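ECXA (Escherichia coli, PDB 4L63) probably acts as a zinc-dependent metallopeptidase, cutting peptide bonds with the help of a zinc ion held in its active site. Local coordinates at residues Glu3-Glu8 and Gln194-Met199; Gln21-Thr26 and Phe108-Asn113; Leu154-Lys159 and Tyr205-Arg210; Asp209-Ser212 and Pro218-Glu221. One frame throughout, in Å; residues are numbered along the deposited sequence.

Contact 1 (Glu3-Glu8 and Gln194-Met199); sequences ERTPNE and QAPSIM
T5 makes the whole of this joint, its two side-chain branches landing on Q194 and P196. OG1 donates to Q194 O at 2.5 Å, approaching within the carbonyl plane at a C=O...donor angle of 159°. With chi1 at -56°, OG1 sits beside T5's own backbone N while CG2 swings anti to it, which lays CG2 against the proline, 3.9 Å from P196 CA. P196 also packs on the hydroxyl, its CD 3.8 Å from T5 OG1. The backbone N of T5 is also held, by N193 OD1, and Y214 of helix 207-215 covers both T5 and P196. Against this tight, buried spot, E3 is poorly ordered and P6 is exposed, while R4, pointing away, and N7 bind chains of other proteins. Farther along, S197 OG accepts from M199 N at 2.9 Å in an ST turn, and D230 OD1 pairs with the same hydroxyl. I198 O then bonds H160 ND1, a second-shell grip on a zinc ligand, while M199 packs on H160 and H164. A methionine lying against the metal's histidines, in a Ser-Ile-Met turn, is the hallmark of the Met-turn of metzincin metallopeptidases.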
loop_
_atom_site.group_PDB
_atom_site.type_symbol
_atom_site.label_atom_id
_atom_site.label_comp_id
_atom_site.label_asym_id
_atom_site.label_seq_id
_atom_site.Cartn_x
_atom_site.Cartn_y
_atom_site.Cartn_z
ATOM N N GLU A 3 10.297 10.394 12.807
ATOM C CA GLU A 3 10.089 9.009 13.208
ATOM C C GLU A 3 8.896 8.405 12.481
ATOM O O GLU A 3 8.213 9.082 11.711
ATOM C CB GLU A 3 9.882 8.913 14.715
ATOM C CG GLU A 3 11.168 8.800 15.507
ATOM C CD GLU A 3 10.916 8.433 16.951
ATOM O OE1 GLU A 3 9.850 7.844 17.228
ATOM O OE2 GLU A 3 11.775 8.734 17.806
ATOM N N ARG A 4 8.633 7.130 12.733
ATOM C CA ARG A 4 7.533 6.472 12.052
ATOM C C ARG A 4 6.281 6.408 12.920
ATOM O O ARG A 4 6.234 5.681 13.911
ATOM C CB ARG A 4 7.927 5.070 11.617
ATOM C CG ARG A 4 7.162 4.608 10.395
ATOM C CD ARG A 4 6.837 3.146 10.490
ATOM N NE ARG A 4 6.054 2.688 9.349
ATOM C CZ ARG A 4 6.501 1.834 8.432
ATOM N NH1 ARG A 4 7.735 1.347 8.513
ATOM N NH2 ARG A 4 5.709 1.465 7.436
ATOM N N THR A 5 5.270 7.170 12.528
ATOM C CA THR A 5 3.997 7.192 13.235
ATOM C C THR A 5 3.322 5.831 13.150
ATOM O O THR A 5 3.181 5.278 12.063
ATOM C CB THR A 5 3.077 8.268 12.661
ATOM O OG1 THR A 5 3.756 9.529 12.711
ATOM C CG2 THR A 5 1.778 8.364 13.458
ATOM N N PRO A 6 2.921 5.277 14.304
ATOM C CA PRO A 6 2.216 3.991 14.345
ATOM C C PRO A 6 0.916 4.045 13.539
ATOM O O PRO A 6 0.282 5.094 13.485
ATOM C CB PRO A 6 1.926 3.787 15.838
ATOM C CG PRO A 6 2.927 4.632 16.548
ATOM C CD PRO A 6 3.196 5.811 15.650
ATOM N N ASN A 7 0.531 2.936 12.916
ATOM C CA ASN A 7 -0.694 2.909 12.107
ATOM C C ASN A 7 -1.911 3.394 12.878
ATOM O O ASN A 7 -2.748 4.121 12.341
ATOM C CB ASN A 7 -0.938 1.492 11.585
ATOM C CG ASN A 7 0.025 1.125 10.476
ATOM O OD1 ASN A 7 0.657 2.005 9.879
ATOM N ND2 ASN A 7 0.150 -0.171 10.194
ATOM N N GLU A 8 -2.002 3.003 14.144
ATOM C CA GLU A 8 -3.172 3.357 14.949
ATOM C C GLU A 8 -3.343 4.873 15.083
ATOM O O GLU A 8 -4.458 5.365 15.231
ATOM C CB GLU A 8 -3.088 2.708 16.333
ATOM C CG GLU A 8 -4.341 2.915 17.216
ATOM C CD GLU A 8 -5.635 2.390 16.595
ATOM O OE1 GLU A 8 -5.579 1.504 15.713
ATOM O OE2 GLU A 8 -6.722 2.860 17.008
ATOM N N GLN A 194 3.790 9.994 7.979
ATOM C CA GLN A 194 3.086 11.252 8.198
ATOM C C GLN A 194 2.943 11.496 9.704
ATOM O O GLN A 194 3.193 10.599 10.519
ATOM C CB GLN A 194 1.701 11.231 7.536
ATOM C CG GLN A 194 0.881 9.987 7.879
ATOM C CD GLN A 194 -0.440 9.918 7.134
ATOM O OE1 GLN A 194 -1.411 10.604 7.481
ATOM N NE2 GLN A 194 -0.475 9.114 6.077
ATOM N N ALA A 195 2.521 12.697 10.067
ATOM C CA ALA A 195 2.297 13.043 11.470
ATOM C C ALA A 195 1.082 12.305 12.026
ATOM O O ALA A 195 0.215 11.880 11.264
ATOM C CB ALA A 195 2.116 14.551 11.615
ATOM N N PRO A 196 1.012 12.147 13.359
ATOM C CA PRO A 196 -0.234 11.618 13.934
ATOM C C PRO A 196 -1.452 12.472 13.577
ATOM O O PRO A 196 -1.332 13.690 13.372
ATOM C CB PRO A 196 0.027 11.647 15.450
ATOM C CG PRO A 196 1.195 12.586 15.634
ATOM C CD PRO A 196 2.029 12.420 14.390
ATOM N N SER A 197 -2.613 11.830 13.488
ATOM C CA SER A 197 -3.860 12.539 13.219
ATOM C C SER A 197 -4.154 13.534 14.337
ATOM O O SER A 197 -3.848 13.285 15.498
ATOM C CB SER A 197 -5.018 11.549 13.077
ATOM O OG SER A 197 -6.258 12.218 12.915
ATOM N N ILE A 198 -4.743 14.667 13.976
ATOM C CA ILE A 198 -5.168 15.638 14.964
ATOM C C ILE A 198 -6.518 15.205 15.551
ATOM O O ILE A 198 -7.047 15.837 16.469
ATOM C CB ILE A 198 -5.244 17.053 14.346
ATOM C CG1 ILE A 198 -5.282 18.125 15.446
ATOM C CG2 ILE A 198 -6.397 17.143 13.346
ATOM C CD1 ILE A 198 -4.984 19.528 14.954
ATOM N N MET A 199 -7.059 14.100 15.034
ATOM C CA MET A 199 -8.305 13.539 15.565
ATOM C C MET A 199 -8.056 12.355 16.494
ATOM O O MET A 199 -8.960 11.545 16.723
ATOM C CB MET A 199 -9.232 13.106 14.432
ATOM C CG MET A 199 -9.512 14.198 13.419
ATOM S SD MET A 199 -10.201 15.669 14.218
ATOM C CE MET A 199 -11.761 15.033 14.865
#

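Contact 2 (Gln21-Thr26 and Phe108-Asn113); sequences QLYNIT and FDPSGN
N24 OD1, gripped by S27 N and, through a weak bond of 3.0 Å, by T26 N, caps helix 25-29 between Y23, which packs on F108 and P110, and I25, which touches F108. The main event is an offset edge-to-face aromatic pair: the edge of F108 is directed at the face of Y23, with centroids 5.8 Å apart and planes at 67°. The nearest atoms are F108 CE2 and Y23 CG, at 3.9 Å. F108 is carried there by a chi1 of -176°, its CG anti to the backbone N. P110 meets the same tyrosine farther out, P110 CG standing 3.6 Å from Y23 CE1. I25 CG2 adds a lighter touch at the rim of the phenylalanine, 4.3 Å from F108 CE1. Y15 meets both rings, edge-to-face with Y23 and at about 30° between planes with F108. F108 and I25 are buried, Y23 and P110 only partly. Beyond the rings, Y23 OH is tied to H180 O. P110 is held in place by a type I turn, in which G112 N bonds D109 O at 2.8 Å, and by an Asx turn from S111 N to D109 OD1 at 3.2 Å. The turn belongs to the loop joining strands 104-107 and 115-119, and F108 follows directly on the antiparallel edge strand of a five-stranded mixed sheet ordered 2-1-3-5-4, the sheet arrangement of the metzincin fold.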
loop_
_atom_site.group_PDB
_atom_site.type_symbol
_atom_site.label_atom_id
_atom_site.label_comp_id
_atom_site.label_asym_id
_atom_site.label_seq_id
_atom_site.Cartn_x
_atom_site.Cartn_y
_atom_site.Cartn_z
ATOM N N GLN A 21 -23.631 4.080 5.387
ATOM C CA GLN A 21 -23.329 5.095 4.391
ATOM C C GLN A 21 -22.752 6.330 5.057
ATOM O O GLN A 21 -23.324 6.859 6.009
ATOM C CB GLN A 21 -24.582 5.451 3.582
ATOM C CG GLN A 21 -25.333 4.229 3.080
ATOM C CD GLN A 21 -24.534 3.435 2.062
ATOM O OE1 GLN A 21 -24.141 3.961 1.019
ATOM N NE2 GLN A 21 -24.274 2.166 2.369
ATOM N N LEU A 22 -21.607 6.778 4.553
ATOM C CA LEU A 22 -20.923 7.936 5.106
ATOM C C LEU A 22 -21.731 9.200 4.875
ATOM O O LEU A 22 -22.249 9.419 3.784
ATOM C CB LEU A 22 -19.531 8.083 4.487
ATOM C CG LEU A 22 -18.582 6.937 4.834
ATOM C CD1 LEU A 22 -17.466 6.835 3.808
ATOM C CD2 LEU A 22 -18.026 7.148 6.227
ATOM N N TYR A 23 -21.842 10.031 5.906
ATOM C CA TYR A 23 -22.510 11.312 5.740
ATOM C C TYR A 23 -21.752 12.158 4.715
ATOM O O TYR A 23 -20.520 12.154 4.651
ATOM C CB TYR A 23 -22.648 12.036 7.084
ATOM C CG TYR A 23 -23.769 11.467 7.929
ATOM C CD1 TYR A 23 -25.095 11.804 7.670
ATOM C CD2 TYR A 23 -23.511 10.577 8.967
ATOM C CE1 TYR A 23 -26.129 11.280 8.424
ATOM C CE2 TYR A 23 -24.542 10.046 9.730
ATOM C CZ TYR A 23 -25.852 10.403 9.452
ATOM O OH TYR A 23 -26.887 9.885 10.202
ATOM N N ASN A 24 -22.518 12.837 3.878
ATOM C CA ASN A 24 -21.989 13.672 2.815
ATOM C C ASN A 24 -22.013 15.122 3.272
ATOM O O ASN A 24 -23.082 15.736 3.302
ATOM C CB ASN A 24 -22.824 13.480 1.549
ATOM C CG ASN A 24 -22.214 14.136 0.330
ATOM O OD1 ASN A 24 -21.677 15.237 0.400
ATOM N ND2 ASN A 24 -22.313 13.461 -0.807
ATOM N N ILE A 25 -20.857 15.673 3.636
ATOM C CA ILE A 25 -20.840 17.020 4.205
ATOM C C ILE A 25 -21.088 18.087 3.135
ATOM O O ILE A 25 -21.403 19.233 3.455
ATOM C CB ILE A 25 -19.518 17.322 4.954
ATOM C CG1 ILE A 25 -18.320 17.311 4.004
ATOM C CG2 ILE A 25 -19.321 16.347 6.123
ATOM C CD1 ILE A 25 -17.062 17.887 4.625
ATOM N N THR A 26 -20.967 17.707 1.866
ATOM C CA THR A 26 -21.340 18.609 0.780
ATOM C C THR A 26 -22.861 18.719 0.728
ATOM O O THR A 26 -23.408 19.811 0.588
ATOM C CB THR A 26 -20.804 18.137 -0.590
ATOM O OG1 THR A 26 -19.370 18.121 -0.573
ATOM C CG2 THR A 26 -21.273 19.076 -1.703
ATOM N N PHE A 108 -22.289 16.954 15.765
ATOM C CA PHE A 108 -22.447 16.778 14.325
ATOM C C PHE A 108 -23.908 16.543 13.986
ATOM O O PHE A 108 -24.501 15.544 14.399
ATOM C CB PHE A 108 -21.595 15.615 13.809
ATOM C CG PHE A 108 -21.654 15.438 12.311
ATOM C CD1 PHE A 108 -20.949 16.285 11.469
ATOM C CD2 PHE A 108 -22.415 14.425 11.747
ATOM C CE1 PHE A 108 -20.998 16.121 10.091
ATOM C CE2 PHE A 108 -22.465 14.252 10.374
ATOM C CZ PHE A 108 -21.759 15.106 9.543
ATOM N N ASP A 109 -24.478 17.470 13.227
ATOM C CA ASP A 109 -25.893 17.427 12.881
ATOM C C ASP A 109 -26.097 17.294 11.374
ATOM O O ASP A 109 -25.791 18.214 10.614
ATOM C CB ASP A 109 -26.598 18.680 13.404
ATOM C CG ASP A 109 -28.053 18.744 12.991
ATOM O OD1 ASP A 109 -28.676 17.674 12.818
ATOM O OD2 ASP A 109 -28.575 19.868 12.841
ATOM N N PRO A 110 -26.624 16.141 10.939
ATOM C CA PRO A 110 -26.860 15.860 9.518
ATOM C C PRO A 110 -27.831 16.844 8.859
ATOM O O PRO A 110 -27.886 16.914 7.630
ATOM C CB PRO A 110 -27.443 14.444 9.538
ATOM C CG PRO A 110 -26.895 13.834 10.798
ATOM C CD PRO A 110 -26.878 14.960 11.785
ATOM N N SER A 111 -28.580 17.592 9.662
ATOM C CA SER A 111 -29.477 18.612 9.126
ATOM C C SER A 111 -28.715 19.875 8.728
ATOM O O SER A 111 -29.243 20.726 8.014
ATOM C CB SER A 111 -30.570 18.957 10.142
ATOM O OG SER A 111 -31.482 17.883 10.285
ATOM N N GLY A 112 -27.477 19.993 9.197
ATOM C CA GLY A 112 -26.637 21.124 8.852
ATOM C C GLY A 112 -26.323 22.042 10.016
ATOM O O GLY A 112 -25.367 22.814 9.958
ATOM N N ASN A 113 -27.129 21.966 11.074
ATOM C CA ASN A 113 -26.915 22.796 12.257
ATOM C C ASN A 113 -25.937 22.169 13.251
ATOM O O ASN A 113 -26.276 21.927 14.413
ATOM C CB ASN A 113 -28.242 23.088 12.958
ATOM C CG ASN A 113 -28.104 24.153 14.024
ATOM O OD1 ASN A 113 -27.266 25.047 13.915
ATOM N ND2 ASN A 113 -28.916 24.055 15.070
#

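Contact 3 (Leu154-Lys159 and Tyr205-Arg210); sequences LRITIK and YDYIDR
The active-site helix 146-165, which bears the HExxH zinc motif, meets the start of helix 207-215 where I156 reaches Y207 and I208. The contact is small and wholly apolar, and the delta methyl of I156 does most of the work. I156 CD1 lies 3.7 Å from I208 CG1 and 3.8 Å from Y207 CD2, filling the angle between the two side chains. The isoleucine chain is extended (chi2 179°), carrying CD1 to the far end of the side chain. I156 CG2 adds a second touch on the ring, 4.0 Å from Y207 CD2. The tyrosine is met at its edge, near the ring plane, and not over a face. The two isoleucines run across each other at about a right angle, with I208 CD1 4.0 Å from I156 CD1. Y207's far end is fixed by a hydrogen bond from G225 N to its OH. At the front of the second helix D206 is the N-cap, its OD2 accepting from D209 N at 2.9 Å, the N-H coming in tilted 35° out of the carboxylate plane. I224 also lies against I156, and Y149, L152 and K153 of helix 146-165 continue the cover of I208. I156 stands one helical turn before the zinc ligand H160. The helix that follows the Met-turn packs here on the metal-binding helix of a metzincin catalytic domain.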
loop_
_atom_site.group_PDB
_atom_site.type_symbol
_atom_site.label_atom_id
_atom_site.label_comp_id
_atom_site.label_asym_id
_atom_site.label_seq_id
_atom_site.Cartn_x
_atom_site.Cartn_y
_atom_site.Cartn_z
ATOM N N LEU A 154 -5.521 26.014 22.318
ATOM C CA LEU A 154 -6.768 26.522 21.761
ATOM C C LEU A 154 -6.895 26.217 20.269
ATOM O O LEU A 154 -7.950 25.774 19.818
ATOM C CB LEU A 154 -6.898 28.028 21.996
ATOM C CG LEU A 154 -8.352 28.497 22.037
ATOM C CD1 LEU A 154 -8.944 28.279 23.421
ATOM C CD2 LEU A 154 -8.479 29.959 21.616
ATOM N N ARG A 155 -5.830 26.452 19.506
ATOM C CA ARG A 155 -5.848 26.154 18.075
ATOM C C ARG A 155 -6.052 24.665 17.831
ATOM O O ARG A 155 -6.890 24.277 17.021
ATOM C CB ARG A 155 -4.558 26.610 17.394
ATOM C CG ARG A 155 -4.367 28.109 17.382
ATOM C CD ARG A 155 -3.122 28.498 16.608
ATOM N NE ARG A 155 -2.910 29.944 16.637
ATOM C CZ ARG A 155 -3.503 30.807 15.818
ATOM N NH1 ARG A 155 -3.248 32.105 15.926
ATOM N NH2 ARG A 155 -4.351 30.375 14.894
ATOM N N ILE A 156 -5.265 23.847 18.523
ATOM C CA ILE A 156 -5.423 22.393 18.483
ATOM C C ILE A 156 -6.867 21.998 18.772
ATOM O O ILE A 156 -7.472 21.246 18.013
ATOM C CB ILE A 156 -4.506 21.692 19.499
ATOM C CG1 ILE A 156 -3.038 21.923 19.142
ATOM C CG2 ILE A 156 -4.824 20.199 19.563
ATOM C CD1 ILE A 156 -2.062 21.291 20.114
ATOM N N THR A 157 -7.416 22.527 19.865
ATOM C CA THR A 157 -8.793 22.238 20.251
ATOM C C THR A 157 -9.781 22.625 19.158
ATOM O O THR A 157 -10.673 21.848 18.821
ATOM C CB THR A 157 -9.184 22.963 21.558
ATOM O OG1 THR A 157 -8.318 22.540 22.619
ATOM C CG2 THR A 157 -10.623 22.656 21.931
ATOM N N ILE A 158 -9.612 23.822 18.602
ATOM C CA ILE A 158 -10.493 24.308 17.545
ATOM C C ILE A 158 -10.328 23.499 16.253
ATOM O O ILE A 158 -11.316 23.058 15.677
ATOM C CB ILE A 158 -10.255 25.808 17.266
ATOM C CG1 ILE A 158 -10.719 26.633 18.469
ATOM C CG2 ILE A 158 -10.992 26.242 16.016
ATOM C CD1 ILE A 158 -10.751 28.132 18.235
ATOM N N LYS A 159 -9.090 23.286 15.814
ATOM C CA LYS A 159 -8.822 22.450 14.639
ATOM C C LYS A 159 -9.392 21.039 14.787
ATOM O O LYS A 159 -9.978 20.494 13.848
ATOM C CB LYS A 159 -7.319 22.373 14.369
ATOM C CG LYS A 159 -6.711 23.694 13.947
ATOM C CD LYS A 159 -5.204 23.626 13.942
ATOM C CE LYS A 159 -4.612 25.019 13.907
ATOM N NZ LYS A 159 -3.188 24.980 13.504
ATOM N N TYR A 205 -4.756 9.726 24.087
ATOM C CA TYR A 205 -3.502 10.287 23.588
ATOM C C TYR A 205 -3.371 11.749 23.962
ATOM O O TYR A 205 -4.373 12.447 24.115
ATOM C CB TYR A 205 -3.404 10.182 22.066
ATOM C CG TYR A 205 -3.609 8.811 21.479
ATOM C CD1 TYR A 205 -4.886 8.352 21.186
ATOM C CD2 TYR A 205 -2.525 7.991 21.169
ATOM C CE1 TYR A 205 -5.088 7.106 20.628
ATOM C CE2 TYR A 205 -2.716 6.738 20.608
ATOM C CZ TYR A 205 -4.002 6.304 20.339
ATOM O OH TYR A 205 -4.219 5.066 19.780
ATOM N N ASP A 206 -2.132 12.211 24.103
ATOM C CA ASP A 206 -1.849 13.640 24.089
ATOM C C ASP A 206 -1.233 13.982 22.743
ATOM O O ASP A 206 -0.104 13.572 22.444
ATOM C CB ASP A 206 -0.910 14.051 25.220
ATOM C CG ASP A 206 -0.612 15.543 25.211
ATOM O OD1 ASP A 206 -1.533 16.345 25.482
ATOM O OD2 ASP A 206 0.537 15.915 24.896
ATOM N N TYR A 207 -1.986 14.720 21.933
ATOM C CA TYR A 207 -1.583 15.058 20.570
ATOM C C TYR A 207 -0.204 15.714 20.508
ATOM O O TYR A 207 0.602 15.401 19.631
ATOM C CB TYR A 207 -2.624 15.981 19.932
ATOM C CG TYR A 207 -2.223 16.517 18.575
ATOM C CD1 TYR A 207 -2.222 15.693 17.450
ATOM C CD2 TYR A 207 -1.837 17.843 18.418
ATOM C CE1 TYR A 207 -1.852 16.180 16.209
ATOM C CE2 TYR A 207 -1.469 18.340 17.183
ATOM C CZ TYR A 207 -1.478 17.506 16.081
ATOM O OH TYR A 207 -1.112 17.999 14.850
ATOM N N ILE A 208 0.063 16.625 21.436
ATOM C CA ILE A 208 1.335 17.342 21.435
ATOM C C ILE A 208 2.492 16.381 21.649
ATOM O O ILE A 208 3.499 16.426 20.938
ATOM C CB ILE A 208 1.384 18.426 22.519
ATOM C CG1 ILE A 208 0.284 19.458 22.288
ATOM C CG2 ILE A 208 2.753 19.097 22.531
ATOM C CD1 ILE A 208 0.340 20.625 23.255
ATOM N N ASP A 209 2.336 15.509 22.640
ATOM C CA ASP A 209 3.344 14.511 22.954
ATOM C C ASP A 209 3.567 13.552 21.782
ATOM O O ASP A 209 4.703 13.219 21.458
ATOM C CB ASP A 209 2.943 13.732 24.206
ATOM C CG ASP A 209 4.087 12.920 24.776
ATOM O OD1 ASP A 209 5.211 13.462 24.887
ATOM O OD2 ASP A 209 3.864 11.738 25.114
ATOM N N ARG A 210 2.485 13.106 21.148
ATOM C CA ARG A 210 2.620 12.216 20.002
ATOM C C ARG A 210 3.247 12.947 18.815
ATOM O O ARG A 210 4.061 12.375 18.090
ATOM C CB ARG A 210 1.265 11.615 19.600
ATOM C CG ARG A 210 0.585 10.809 20.704
ATOM C CD ARG A 210 1.580 9.904 21.413
ATOM N NE ARG A 210 2.199 8.950 20.500
ATOM C CZ ARG A 210 3.340 8.315 20.745
ATOM N NH1 ARG A 210 4.004 8.547 21.873
ATOM N NH2 ARG A 210 3.828 7.460 19.854
#

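Contact 4 (Asp209-Ser212 and Pro218-Glu221); sequences DRLS and PVTE
Helix segment 209-212 brings L211 and S212 against V219. D209 points away from the loop, and R210 spends its guanidinium in a salt bridge with E9. L211 is the first to touch. Its chi1 of -176° sets CG anti to the backbone N, and the branch then lies across the valine at about a right angle: L211 CD2 is 3.7 Å from V219 CG1, and L211 CG is 3.8 Å from V219 CG2. S212 follows, and here the helix backbone itself is the surface. V219 CG2 lies 3.5 Å from both S212 N and S212 CA, and S212 CB stands 3.8 Å from that same methyl. Of the two valine methyls, CG1 meets L211 alone, while CG2 sits between L211 CG and the serine backbone. The serine hydroxyl has a different task, since S212 OG is hydrogen-bonded to R217 O, tying the helix to the chain that comes back from its end. P218 comes only marginally near, its CA 4.4 Å from S212 OG. Around the joint, A195 and I224 pack on L211, A139 covers S212, and the backbone of V219 bonds that of A139. E221 runs on to K151 and L152 of helix 146-165, and the returning loop thus touches both helix 207-215 and the zinc-bearing helix before the chain proceeds to helix 228-239.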
loop_
_atom_site.group_PDB
_atom_site.type_symbol
_atom_site.label_atom_id
_atom_site.label_comp_id
_atom_site.label_asym_id
_atom_site.label_seq_id
_atom_site.Cartn_x
_atom_site.Cartn_y
_atom_site.Cartn_z
ATOM N N ASP A 209 2.336 15.509 22.640
ATOM C CA ASP A 209 3.344 14.511 22.954
ATOM C C ASP A 209 3.567 13.552 21.782
ATOM O O ASP A 209 4.703 13.219 21.458
ATOM C CB ASP A 209 2.943 13.732 24.206
ATOM C CG ASP A 209 4.087 12.920 24.776
ATOM O OD1 ASP A 209 5.211 13.462 24.887
ATOM O OD2 ASP A 209 3.864 11.738 25.114
ATOM N N ARG A 210 2.485 13.106 21.148
ATOM C CA ARG A 210 2.620 12.216 20.002
ATOM C C ARG A 210 3.247 12.947 18.815
ATOM O O ARG A 210 4.061 12.375 18.090
ATOM C CB ARG A 210 1.265 11.615 19.600
ATOM C CG ARG A 210 0.585 10.809 20.704
ATOM C CD ARG A 210 1.580 9.904 21.413
ATOM N NE ARG A 210 2.199 8.950 20.500
ATOM C CZ ARG A 210 3.340 8.315 20.745
ATOM N NH1 ARG A 210 4.004 8.547 21.873
ATOM N NH2 ARG A 210 3.828 7.460 19.854
ATOM N N LEU A 211 2.877 14.212 18.627
ATOM C CA LEU A 211 3.414 14.997 17.520
ATOM C C LEU A 211 4.908 15.240 17.716
ATOM O O LEU A 211 5.693 15.154 16.769
ATOM C CB LEU A 211 2.672 16.329 17.385
ATOM C CG LEU A 211 3.100 17.193 16.196
ATOM C CD1 LEU A 211 2.974 16.402 14.903
ATOM C CD2 LEU A 211 2.293 18.481 16.127
ATOM N N SER A 212 5.297 15.538 18.952
ATOM C CA SER A 212 6.703 15.728 19.288
ATOM C C SER A 212 7.500 14.448 19.088
ATOM O O SER A 212 8.618 14.475 18.580
ATOM C CB SER A 212 6.847 16.209 20.729
ATOM O OG SER A 212 8.197 16.132 21.147
ATOM N N PRO A 218 10.929 19.507 20.052
ATOM C CA PRO A 218 9.765 20.225 20.588
ATOM C C PRO A 218 8.821 20.741 19.498
ATOM O O PRO A 218 9.250 20.983 18.370
ATOM C CB PRO A 218 10.394 21.392 21.365
ATOM C CG PRO A 218 11.816 21.469 20.893
ATOM C CD PRO A 218 12.193 20.065 20.567
ATOM N N VAL A 219 7.549 20.910 19.849
ATOM C CA VAL A 219 6.511 21.257 18.883
ATOM C C VAL A 219 5.988 22.681 19.050
ATOM O O VAL A 219 5.656 23.101 20.157
ATOM C CB VAL A 219 5.322 20.276 18.986
ATOM C CG1 VAL A 219 4.076 20.858 18.345
ATOM C CG2 VAL A 219 5.676 18.953 18.344
ATOM N N THR A 220 5.922 23.418 17.944
ATOM C CA THR A 220 5.283 24.730 17.931
ATOM C C THR A 220 3.991 24.680 17.113
ATOM O O THR A 220 3.514 23.598 16.764
ATOM C CB THR A 220 6.216 25.819 17.369
ATOM O OG1 THR A 220 6.587 25.490 16.026
ATOM C CG2 THR A 220 7.468 25.940 18.226
ATOM N N GLU A 221 3.435 25.846 16.802
ATOM C CA GLU A 221 2.107 25.919 16.198
ATOM C C GLU A 221 2.143 25.785 14.674
ATOM O O GLU A 221 1.127 25.477 14.047
ATOM C CB GLU A 221 1.425 27.228 16.591
ATOM C CG GLU A 221 1.447 27.500 18.088
ATOM C CD GLU A 221 0.469 28.582 18.506
ATOM O OE1 GLU A 221 0.082 29.400 17.644
ATOM O OE2 GLU A 221 0.110 28.640 19.701
#

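Overall arrangement
Contacts 1, 3 and 4 form one connected, buried region, whereas contact 2 stands apart, its centre 24 to 31 Å from theirs. Contact 3 is the most central, about 8 Å from the centre of the chain, and is purely apolar; contacts 1 and 4 lie farther out. Contact 4 continues the same helix, 207-215, sharing D209 and R210 with it, and is apolar across the gap too, with a weak R155-E221 ion pair linking the two. Contact 1 is instead built on a single hydroxyl-carbonyl bond, yet joins both neighbours: P196 packs on L211, and I198 on Y207 and K159. Contact 2, only partly buried and the farthest out, opposite contact 4 across the chain's centre, relies on aromatic rings and a proline.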